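Local atomic coordinates of regulator of chromosome condensation (Saccharomyces cerevisiae, PDB entry 3OF7), a protein that acts as a guanine nucleotide exchange factor for the GTPases GSP1 and GSP2, replacing bound GDP by GTP, and binds chromatin. Residues Y335-D341 against R365-T371; L328-L334 against P377-V382; M342-G346 against S400-G404; L219-V225 against H258-I262. All coordinates share one frame; numbering follows the deposited sequence. Where two conformers were deposited one is given.

Contact 1: residues Y335-D341 against R365-T371; sequences YSCGRLD and RAVPLPT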
# COMPACT_ATOMS: atom_id res chain seq x y z
N TYR A 335 -8.83 2.55 -13.31
CA TYR A 335 -10.16 3.01 -12.89
C TYR A 335 -10.05 3.57 -11.49
O TYR A 335 -9.54 2.89 -10.59
CB TYR A 335 -11.14 1.85 -12.90
CG TYR A 335 -11.38 1.26 -14.27
CD1 TYR A 335 -12.48 1.64 -15.03
CD2 TYR A 335 -10.49 0.33 -14.81
CE1 TYR A 335 -12.70 1.10 -16.30
CE2 TYR A 335 -10.70 -0.22 -16.07
CZ TYR A 335 -11.80 0.18 -16.81
OH TYR A 335 -12.00 -0.36 -18.06
N SER A 336 -10.52 4.79 -11.29
CA SER A 336 -10.49 5.38 -9.96
C SER A 336 -11.90 5.67 -9.43
O SER A 336 -12.85 5.85 -10.21
CB SER A 336 -9.66 6.66 -9.95
OG SER A 336 -10.32 7.69 -10.66
N CYS A 337 -12.02 5.69 -8.11
CA CYS A 337 -13.25 6.13 -7.46
C CYS A 337 -12.95 6.67 -6.06
O CYS A 337 -11.92 6.33 -5.46
CB CYS A 337 -14.28 5.01 -7.38
SG CYS A 337 -13.73 3.50 -6.58
N GLY A 338 -13.87 7.48 -5.55
CA GLY A 338 -13.72 8.10 -4.24
C GLY A 338 -13.57 9.61 -4.30
O GLY A 338 -14.11 10.29 -5.19
N ARG A 339 -12.78 10.12 -3.36
CA ARG A 339 -12.71 11.55 -3.08
C ARG A 339 -12.04 12.40 -4.17
O ARG A 339 -11.08 11.98 -4.81
CB ARG A 339 -11.99 11.74 -1.74
CG ARG A 339 -12.13 13.13 -1.17
CD ARG A 339 -11.71 13.12 0.28
NE ARG A 339 -11.88 14.45 0.86
CZ ARG A 339 -11.51 14.79 2.08
NH1 ARG A 339 -10.93 13.91 2.90
NH2 ARG A 339 -11.74 16.04 2.49
N LEU A 340 -12.57 13.62 -4.32
CA LEU A 340 -12.13 14.57 -5.34
C LEU A 340 -11.55 15.87 -4.74
O LEU A 340 -10.91 16.66 -5.46
CB LEU A 340 -13.34 14.89 -6.24
CG LEU A 340 -13.25 15.55 -7.62
CD1 LEU A 340 -12.32 14.79 -8.55
CD2 LEU A 340 -14.66 15.61 -8.20
N ASP A 341 -11.76 16.08 -3.44
CA ASP A 341 -11.36 17.33 -2.76
C ASP A 341 -9.88 17.65 -2.93
O ASP A 341 -9.50 18.83 -3.07
CB ASP A 341 -11.69 17.30 -1.26
CG ASP A 341 -13.18 17.15 -0.99
OD1 ASP A 341 -13.99 17.83 -1.65
OD2 ASP A 341 -13.54 16.34 -0.11
N ARG A 365 -17.47 16.53 -4.81
CA ARG A 365 -16.67 15.97 -3.71
C ARG A 365 -16.16 14.57 -3.97
O ARG A 365 -15.18 14.14 -3.35
CB ARG A 365 -17.48 15.93 -2.40
CG ARG A 365 -18.14 17.23 -1.94
CD ARG A 365 -17.20 18.22 -1.24
NE ARG A 365 -16.23 17.62 -0.31
CZ ARG A 365 -16.41 17.40 0.99
NH1 ARG A 365 -17.55 17.69 1.59
NH2 ARG A 365 -15.43 16.85 1.70
N ALA A 366 -16.83 13.83 -4.86
CA ALA A 366 -16.54 12.40 -5.06
C ALA A 366 -17.00 11.83 -6.41
O ALA A 366 -17.96 12.31 -7.01
CB ALA A 366 -17.14 11.57 -3.90
N VAL A 367 -16.30 10.79 -6.85
CA VAL A 367 -16.68 10.02 -8.04
C VAL A 367 -16.89 8.58 -7.55
O VAL A 367 -15.92 7.85 -7.34
CB VAL A 367 -15.59 10.09 -9.15
CG1 VAL A 367 -15.99 9.25 -10.38
CG2 VAL A 367 -15.34 11.54 -9.56
N PRO A 368 -18.15 8.19 -7.31
CA PRO A 368 -18.41 6.98 -6.53
C PRO A 368 -18.45 5.66 -7.31
O PRO A 368 -18.65 4.61 -6.71
CB PRO A 368 -19.77 7.25 -5.92
CG PRO A 368 -20.46 8.08 -6.95
CD PRO A 368 -19.40 8.93 -7.59
N LEU A 369 -18.30 5.72 -8.63
CA LEU A 369 -18.18 4.50 -9.44
C LEU A 369 -16.81 4.49 -10.09
O LEU A 369 -16.31 5.55 -10.46
CB LEU A 369 -19.25 4.45 -10.54
CG LEU A 369 -20.74 4.50 -10.19
CD1 LEU A 369 -21.54 4.53 -11.49
CD2 LEU A 369 -21.16 3.33 -9.30
N PRO A 370 -16.21 3.29 -10.24
CA PRO A 370 -14.90 3.18 -10.90
C PRO A 370 -14.97 3.82 -12.28
O PRO A 370 -15.86 3.50 -13.06
CB PRO A 370 -14.70 1.66 -11.03
CG PRO A 370 -15.52 1.08 -9.97
CD PRO A 370 -16.70 1.98 -9.78
N THR A 371 -14.05 4.74 -12.54
CA THR A 371 -14.08 5.55 -13.75
C THR A 371 -12.71 5.49 -14.42
O THR A 371 -11.69 5.78 -13.80
CB THR A 371 -14.48 7.01 -13.44
OG1 THR A 371 -15.72 7.02 -12.70
CG2 THR A 371 -14.65 7.85 -14.71
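Ser-336 with Thr-371 and Gly-338 with Val-367 form antiparallel hydrogen-bonded pairs in an RCC1-type beta-propeller, and the register slips by two between them, making a beta bulge. The link from Gly-338 N to Val-367 O measures 2.7 Å, and beyond it Leu-340 N binds Arg-365 O at 2.8 Å. Glycine suits position 338 because, at a phi of 114°, a CB would be jammed against the carbonyl oxygen of Cys-337. Where the other segment turns its corner, Thr-371 OG1 donates to Leu-369 O (2.7 Å) and also bonds to Tyr-355 OH, while Pro-370 CB rests against Tyr-335 CB at 4.0 Å. At the far end the contact is ionic. Arg-365, bent at both chi2 (-80°) and chi3, grips Asp-341 side-on, its NE on the syn lone pair of OD1 at 2.6 Å and its NH2 on OD2 at 2.7 Å, the latter coming 35° out of the carboxylate plane. Arg-339 reaches the same carboxylate with an extended chain, its NE 2.7 Å from Asp-341 OD2 on the anti lone pair, and its NH1 is tied to His-323. With an alanine in place of Asp-341, Arg-365 would probably lose its carboxylate partner and be freer to turn, while Arg-339 would keep only the His-323 tie among these bonds. Between the two guanidinium groups, Arg-339 NH2 and Arg-365 NH2 stand 3.9 Å apart.

Contact 2: residues L328-L334 against P377-V382; sequences LSQDGDL and PKFKSV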
# COMPACT_ATOMS: atom_id res chain seq x y z
N LEU A 328 -6.39 -1.37 -11.35
CA LEU A 328 -5.60 -1.51 -12.56
C LEU A 328 -5.94 -2.79 -13.32
O LEU A 328 -5.92 -3.88 -12.75
CB LEU A 328 -4.11 -1.47 -12.22
CG LEU A 328 -3.12 -1.57 -13.38
CD1 LEU A 328 -3.27 -0.37 -14.32
CD2 LEU A 328 -1.69 -1.64 -12.82
N SER A 329 -6.24 -2.65 -14.61
CA SER A 329 -6.56 -3.82 -15.45
C SER A 329 -5.28 -4.45 -15.98
O SER A 329 -4.23 -3.81 -16.01
CB SER A 329 -7.46 -3.43 -16.62
OG SER A 329 -6.74 -2.69 -17.58
N GLN A 330 -5.37 -5.70 -16.43
CA GLN A 330 -4.26 -6.38 -17.10
C GLN A 330 -3.76 -5.66 -18.35
O GLN A 330 -2.58 -5.74 -18.67
CB GLN A 330 -4.62 -7.84 -17.43
CG GLN A 330 -4.53 -8.80 -16.26
CD GLN A 330 -3.13 -8.93 -15.68
OE1 GLN A 330 -2.15 -8.44 -16.24
NE2 GLN A 330 -3.03 -9.61 -14.54
N ASP A 331 -4.66 -4.98 -19.06
CA ASP A 331 -4.31 -4.19 -20.25
C ASP A 331 -3.65 -2.85 -19.92
O ASP A 331 -3.17 -2.15 -20.82
CB ASP A 331 -5.57 -3.92 -21.10
CG ASP A 331 -6.12 -5.17 -21.75
OD1 ASP A 331 -5.46 -6.23 -21.71
OD2 ASP A 331 -7.24 -5.09 -22.31
N GLY A 332 -3.65 -2.46 -18.65
CA GLY A 332 -3.00 -1.22 -18.22
C GLY A 332 -3.89 -0.00 -18.05
O GLY A 332 -3.39 1.11 -17.92
N ASP A 333 -5.20 -0.21 -18.05
CA ASP A 333 -6.14 0.89 -17.83
C ASP A 333 -6.37 1.06 -16.33
O ASP A 333 -6.40 0.07 -15.59
CB ASP A 333 -7.48 0.63 -18.51
CG ASP A 333 -7.39 0.63 -20.03
OD1 ASP A 333 -6.57 1.38 -20.60
OD2 ASP A 333 -8.16 -0.13 -20.64
N LEU A 334 -6.56 2.30 -15.90
CA LEU A 334 -6.73 2.60 -14.49
C LEU A 334 -8.11 3.19 -14.23
O LEU A 334 -8.51 4.18 -14.84
CB LEU A 334 -5.64 3.55 -14.02
CG LEU A 334 -5.42 3.74 -12.51
CD1 LEU A 334 -4.97 2.43 -11.85
CD2 LEU A 334 -4.39 4.84 -12.29
N PRO A 377 -0.66 7.27 -20.01
CA PRO A 377 -0.06 6.04 -20.52
C PRO A 377 -0.71 4.80 -19.91
O PRO A 377 -1.46 4.90 -18.92
CB PRO A 377 1.40 6.14 -20.03
CG PRO A 377 1.35 7.06 -18.87
CD PRO A 377 0.27 8.04 -19.17
N LYS A 378 -0.43 3.65 -20.50
CA LYS A 378 -0.76 2.37 -19.89
C LYS A 378 0.12 2.16 -18.67
O LYS A 378 1.33 2.43 -18.71
CB LYS A 378 -0.56 1.23 -20.90
CG LYS A 378 -1.43 1.34 -22.15
CD LYS A 378 -2.87 0.88 -21.89
CE LYS A 378 -3.78 1.14 -23.09
NZ LYS A 378 -5.01 0.30 -23.04
N PHE A 379 -0.49 1.72 -17.57
CA PHE A 379 0.26 1.50 -16.32
C PHE A 379 0.47 0.02 -16.03
O PHE A 379 -0.37 -0.81 -16.35
CB PHE A 379 -0.42 2.16 -15.13
CG PHE A 379 -0.52 3.66 -15.24
CD1 PHE A 379 -1.76 4.27 -15.31
CD2 PHE A 379 0.63 4.45 -15.26
CE1 PHE A 379 -1.87 5.68 -15.41
CE2 PHE A 379 0.53 5.84 -15.36
CZ PHE A 379 -0.72 6.45 -15.43
N LYS A 380 1.59 -0.30 -15.39
CA LYS A 380 1.88 -1.67 -15.00
C LYS A 380 1.78 -1.93 -13.48
O LYS A 380 1.61 -3.06 -13.06
CB LYS A 380 3.22 -2.15 -15.58
CG LYS A 380 4.45 -1.35 -15.16
CD LYS A 380 5.72 -2.00 -15.72
CE LYS A 380 6.97 -1.30 -15.22
NZ LYS A 380 8.22 -2.11 -15.51
N SER A 381 1.90 -0.87 -12.67
CA SER A 381 1.67 -0.97 -11.22
C SER A 381 1.20 0.37 -10.67
O SER A 381 1.38 1.41 -11.30
CB SER A 381 2.92 -1.44 -10.47
OG SER A 381 3.94 -0.44 -10.47
N VAL A 382 0.59 0.34 -9.49
CA VAL A 382 0.03 1.54 -8.88
C VAL A 382 0.17 1.43 -7.36
O VAL A 382 0.15 0.34 -6.81
CB VAL A 382 -1.45 1.74 -9.34
CG1 VAL A 382 -2.36 0.58 -8.90
CG2 VAL A 382 -2.02 3.09 -8.87
O HOH W 1 -1.22 -3.44 -16.32
O HOH W 2 -3.83 3.76 -18.30
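Gly-332 O receives the backbone N-H of Phe-379 at 3.0 Å, nearly straight at 171°, with the donor in the carbonyl plane on a lone pair. A water also donates to Gly-332 O and bridges it to Pro-377 O, 2.7 Å from each oxygen, so this carbonyl is held by two donors. Beside it runs a salt bridge: Lys-378, bent at chi2 (-79°), lies alongside Asp-333 and brings NZ to within 3.1 Å of OD1. A second water links Ser-329 O to Phe-379 O, donating to the latter at 2.8 Å. These bonds join two blades of the propeller. Residues 329-333 form a hairpin tip, a type I turn followed by a G1 bulge, in which Ser-329 OG accepts the N-H of Asp-333; the chain 377-382 leads into the first strand of the next blade. Glycine is needed at 332, since at a phi of 98° a CB would jam against the carbonyl oxygen of Asp-331, and it would also crowd Lys-378 CB. Inward the contact becomes apolar. Leu-328 crosses Phe-379 at about a right angle, its CD1 3.9 Å from Phe-379 CB, while its CD2 reaches Lys-380 C at 3.5 Å. Leu-334 CD2 meets Phe-379 CD1 at 4.0 Å, and its CD1 touches Val-382 CG2 at 4.2 Å, branched aliphatic chains filling the seam between sheets. The chemistry is thus graded: a charged pair at the exposed lysine, waters bridging carbonyls, one direct backbone bond between the two chains, and hydrocarbon where the blades pack without pairing their strands.

Contact 3: residues M342-G346 against S400-G404; sequences MFEVG and SWGFG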
# COMPACT_ATOMS: atom_id res chain seq x y z
N MET A 342 -9.04 16.62 -2.91
CA MET A 342 -7.59 16.81 -3.09
C MET A 342 -7.13 16.13 -4.38
O MET A 342 -5.97 15.71 -4.49
CB MET A 342 -6.82 16.28 -1.87
CG MET A 342 -7.06 17.08 -0.58
SD MET A 342 -6.45 16.33 0.96
CE MET A 342 -7.96 15.66 1.65
N PHE A 343 -8.05 16.03 -5.34
CA PHE A 343 -7.78 15.43 -6.64
C PHE A 343 -7.33 13.97 -6.55
O PHE A 343 -6.60 13.49 -7.43
CB PHE A 343 -6.74 16.24 -7.43
CG PHE A 343 -7.19 17.63 -7.84
CD1 PHE A 343 -8.53 17.90 -8.13
CD2 PHE A 343 -6.25 18.65 -7.98
CE1 PHE A 343 -8.95 19.19 -8.53
CE2 PHE A 343 -6.65 19.95 -8.39
CZ PHE A 343 -8.00 20.21 -8.66
N GLU A 344 -7.75 13.28 -5.48
CA GLU A 344 -7.28 11.91 -5.22
C GLU A 344 -7.54 10.99 -6.41
O GLU A 344 -6.68 10.18 -6.75
CB GLU A 344 -7.90 11.33 -3.94
CG GLU A 344 -7.49 12.05 -2.66
CD GLU A 344 -8.47 13.14 -2.22
OE1 GLU A 344 -9.07 13.83 -3.09
OE2 GLU A 344 -8.63 13.33 -0.99
N VAL A 345 -8.71 11.13 -7.03
CA VAL A 345 -9.11 10.24 -8.13
C VAL A 345 -8.43 10.54 -9.48
O VAL A 345 -8.47 9.71 -10.39
CB VAL A 345 -10.65 10.13 -8.28
CG1 VAL A 345 -11.24 9.44 -7.05
CG2 VAL A 345 -11.27 11.51 -8.47
N GLY A 346 -7.83 11.73 -9.60
CA GLY A 346 -7.00 12.07 -10.77
C GLY A 346 -7.78 12.24 -12.06
O GLY A 346 -7.25 11.96 -13.14
N SER A 400 2.44 10.75 -10.83
CA SER A 400 1.82 10.99 -9.53
C SER A 400 0.74 12.05 -9.61
O SER A 400 0.68 12.84 -10.56
CB SER A 400 2.89 11.42 -8.51
OG SER A 400 3.52 12.62 -8.93
N TRP A 401 -0.13 12.05 -8.61
CA TRP A 401 -1.21 13.03 -8.51
C TRP A 401 -1.83 12.99 -7.12
O TRP A 401 -1.56 12.08 -6.32
CB TRP A 401 -2.28 12.79 -9.58
CG TRP A 401 -3.09 11.50 -9.42
CD1 TRP A 401 -4.36 11.39 -8.92
CD2 TRP A 401 -2.70 10.18 -9.81
NE1 TRP A 401 -4.78 10.09 -8.97
CE2 TRP A 401 -3.78 9.32 -9.50
CE3 TRP A 401 -1.53 9.63 -10.37
CZ2 TRP A 401 -3.74 7.94 -9.75
CZ3 TRP A 401 -1.49 8.26 -10.62
CH2 TRP A 401 -2.59 7.42 -10.31
N GLY A 402 -2.66 13.99 -6.84
CA GLY A 402 -3.36 14.07 -5.57
C GLY A 402 -2.88 15.23 -4.72
O GLY A 402 -2.44 16.25 -5.23
N PHE A 403 -3.01 15.05 -3.41
CA PHE A 403 -2.68 16.07 -2.42
C PHE A 403 -1.21 16.49 -2.53
O PHE A 403 -0.32 15.65 -2.53
CB PHE A 403 -2.97 15.50 -1.03
CG PHE A 403 -2.86 16.51 0.09
CD1 PHE A 403 -2.09 16.23 1.21
CD2 PHE A 403 -3.54 17.73 0.02
CE1 PHE A 403 -2.00 17.16 2.27
CE2 PHE A 403 -3.47 18.65 1.07
CZ PHE A 403 -2.69 18.37 2.19
N GLY A 404 -0.98 17.80 -2.65
CA GLY A 404 0.35 18.31 -2.94
C GLY A 404 1.11 18.95 -1.79
O GLY A 404 2.32 19.15 -1.88
O HOH W 3 -4.18 10.43 -5.61
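Met-342 and Phe-403 lie side by side and point the same way, with the sulfur over one face of the ring: SD is 3.8 Å from the centroid of the Phe-403 ring and 31° off its normal, a Met-aromatic contact. The polarisable thioether suits this place, and its approach is closest at Phe-403 CD2, 3.4 Å from Met-342 SD. Phe-403 turns its ring there with CG anti to the backbone N (chi1 -172°). The second anchor is Trp-401, whose indole presents its edge to the type I turn of residues 343-346. Trp-401 NE1 makes a weak, strongly bent bond (127°) to Glu-344 O at 2.9 Å, while Phe-343 O lies in the ring plane, 3.4 Å from Trp-401 CD1. Gly-346 CA comes obliquely to within 3.3 Å of Trp-401 CD1; any side chain at Gly-346 would run into NE1, and the positive phi favours glycine as well. A water supplements the bent indole bond, donating to Glu-344 O at 2.8 Å and to Trp-401 O. Glu-344 ties the loop internally through OE1 to Met-342 N (2.8 Å) and outward through OE2 to His-387 ND1. Thus a loop following strand 334-337 of one propeller blade docks on the end of strand 398-402 in the next, with Trp-401 also touching Ser-389 and Ala-391 of strand 388-393 and Leu-326 of strand 324-329.

Contact 4: residues L219-V225 against H258-I262; sequences LDEEGMV and HVKYI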
# COMPACT_ATOMS: atom_id res chain seq x y z
N LEU A 219 -4.85 -13.75 3.15
CA LEU A 219 -5.49 -14.69 2.23
C LEU A 219 -4.77 -16.03 2.33
O LEU A 219 -3.54 -16.07 2.38
CB LEU A 219 -5.42 -14.18 0.79
CG LEU A 219 -6.06 -15.01 -0.34
CD1 LEU A 219 -7.57 -15.20 -0.13
CD2 LEU A 219 -5.79 -14.33 -1.68
N ASP A 220 -5.53 -17.12 2.38
CA ASP A 220 -4.89 -18.44 2.44
C ASP A 220 -5.04 -19.24 1.14
O ASP A 220 -5.71 -18.80 0.21
CB ASP A 220 -5.30 -19.23 3.69
CG ASP A 220 -6.70 -19.82 3.61
OD1 ASP A 220 -7.30 -19.82 2.51
OD2 ASP A 220 -7.19 -20.28 4.66
N GLU A 221 -4.41 -20.42 1.11
CA GLU A 221 -4.38 -21.27 -0.09
C GLU A 221 -5.76 -21.61 -0.66
O GLU A 221 -5.90 -21.73 -1.87
CB GLU A 221 -3.64 -22.57 0.20
CG GLU A 221 -2.18 -22.42 0.53
CD GLU A 221 -1.55 -23.76 0.83
OE1 GLU A 221 -0.92 -24.34 -0.09
OE2 GLU A 221 -1.68 -24.24 1.98
N GLU A 222 -6.76 -21.79 0.21
CA GLU A 222 -8.11 -22.15 -0.26
C GLU A 222 -8.97 -20.94 -0.62
O GLU A 222 -10.09 -21.09 -1.14
CB GLU A 222 -8.83 -23.08 0.74
CG GLU A 222 -9.35 -22.41 2.02
CD GLU A 222 -10.40 -23.25 2.76
OE1 GLU A 222 -11.03 -24.12 2.13
OE2 GLU A 222 -10.59 -23.03 3.98
N GLY A 223 -8.45 -19.74 -0.38
CA GLY A 223 -9.16 -18.53 -0.77
C GLY A 223 -9.98 -17.90 0.34
O GLY A 223 -10.84 -17.06 0.08
N MET A 224 -9.73 -18.31 1.58
CA MET A 224 -10.39 -17.71 2.74
C MET A 224 -9.65 -16.42 3.11
O MET A 224 -8.42 -16.36 3.07
CB MET A 224 -10.40 -18.69 3.92
CG MET A 224 -11.26 -18.27 5.13
SD MET A 224 -13.05 -18.41 4.88
CE MET A 224 -13.29 -20.18 5.10
N VAL A 225 -10.42 -15.39 3.46
CA VAL A 225 -9.86 -14.11 3.91
C VAL A 225 -10.01 -13.96 5.42
O VAL A 225 -11.06 -14.29 5.98
CB VAL A 225 -10.54 -12.90 3.23
CG1 VAL A 225 -9.82 -11.58 3.59
CG2 VAL A 225 -10.57 -13.08 1.72
N HIS A 258 -13.33 -18.22 -1.59
CA HIS A 258 -13.04 -18.34 -3.03
C HIS A 258 -12.29 -17.14 -3.61
O HIS A 258 -12.41 -16.82 -4.80
CB HIS A 258 -14.33 -18.61 -3.83
CG HIS A 258 -15.21 -19.67 -3.23
ND1 HIS A 258 -16.50 -19.40 -2.80
CD2 HIS A 258 -14.99 -20.98 -2.98
CE1 HIS A 258 -17.03 -20.51 -2.31
NE2 HIS A 258 -16.14 -21.48 -2.40
N VAL A 259 -11.50 -16.47 -2.77
CA VAL A 259 -10.79 -15.25 -3.17
C VAL A 259 -9.38 -15.56 -3.66
O VAL A 259 -8.69 -16.39 -3.08
CB VAL A 259 -10.75 -14.25 -1.98
CG1 VAL A 259 -9.88 -13.03 -2.32
CG2 VAL A 259 -12.17 -13.82 -1.63
N LYS A 260 -8.95 -14.90 -4.74
CA LYS A 260 -7.61 -15.10 -5.28
C LYS A 260 -6.68 -13.90 -5.08
O LYS A 260 -5.47 -14.01 -5.27
CB LYS A 260 -7.64 -15.53 -6.75
CG LYS A 260 -8.24 -14.53 -7.73
CD LYS A 260 -7.75 -14.84 -9.14
CE LYS A 260 -8.34 -13.89 -10.17
NZ LYS A 260 -9.76 -14.22 -10.45
N TYR A 261 -7.25 -12.76 -4.70
CA TYR A 261 -6.47 -11.55 -4.51
C TYR A 261 -7.15 -10.62 -3.52
O TYR A 261 -8.35 -10.39 -3.61
CB TYR A 261 -6.26 -10.84 -5.86
CG TYR A 261 -5.58 -9.48 -5.78
CD1 TYR A 261 -4.20 -9.37 -5.68
CD2 TYR A 261 -6.34 -8.31 -5.83
CE1 TYR A 261 -3.57 -8.11 -5.62
CE2 TYR A 261 -5.74 -7.05 -5.77
CZ TYR A 261 -4.35 -6.96 -5.67
OH TYR A 261 -3.76 -5.72 -5.61
N ILE A 262 -6.37 -10.08 -2.60
CA ILE A 262 -6.88 -9.09 -1.65
C ILE A 262 -6.09 -7.79 -1.74
O ILE A 262 -4.90 -7.79 -2.05
CB ILE A 262 -6.88 -9.62 -0.19
CG1 ILE A 262 -5.52 -10.20 0.19
CG2 ILE A 262 -8.00 -10.68 0.01
CD1 ILE A 262 -5.33 -10.42 1.69
O HOH W 4 -12.52 -20.45 0.24
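A hairpin tip of one beta-propeller blade is docked here on the first strand of the next, with Gly-223 and Leu-219 meeting Val-259. The tip is a type I turn from Asp-220 to Gly-223 followed by a G1 bulge, and aspartate suits its start because OD1 accepts Met-224 N at 3.0 Å. Across the contact, Val-259 N donates to Gly-223 O at 3.0 Å, in the carbonyl plane and on a lone pair. Glycine is required at 223: a CB would clash with Val-259 N. Leu-219 spreads its two methyls over the opposing backbone. CG stands anti to the amide nitrogen (chi1 -179°), which points the branch across the contact; CD1 then lies 3.4 Å from Val-259 O and CD2 3.5 Å from Lys-260 C, while CB meets Ile-262 CD1 at 3.9 Å. Replacing this leucine by alanine would keep the touch on Ile-262 but would probably open a gap beside Val-259 CB and the Lys-260 carbonyl, where the two methyls had lain. Val-225 completes the apolar seam, its CG2 lying 3.8 Å from Val-259 CG2 and 3.9 Å from Ile-262 CG2; beta-branched residues are at home on such extended chains. The N-terminal arm adds a further tie, for Asn-14 ND2 bonds to both Asp-220 O and Val-259 O and so spans the two blades. Near the exposed His-258 a water donates to Glu-222 O at 2.9 Å and accepts the N-H of His-258.

In the fold
Along the chain contact 4 closes first; contact 1 is then nested within the loop of contact 2, and contact 3 crosses both. Contacts 2 and 4, with centres about 23 Å apart, are equivalent seams, each placing a hairpin tip against the first strand of the following blade, so this joint recurs around the propeller ring. Contact 1 lies in the sheet of strands 315-320, 324-329, 334-337 and 370-372, and runs on to strand 364-368 of a small two-stranded sheet. Contact 3 joins the loop after strand 334-337 to the next blade. Contacts 1 and 3, centres about 11 Å apart, touch through Ser-336 and Val-345; contacts 2 and 3 meet at Leu-334 and Trp-401. Contact 4 lies across the chain's centre from contact 3.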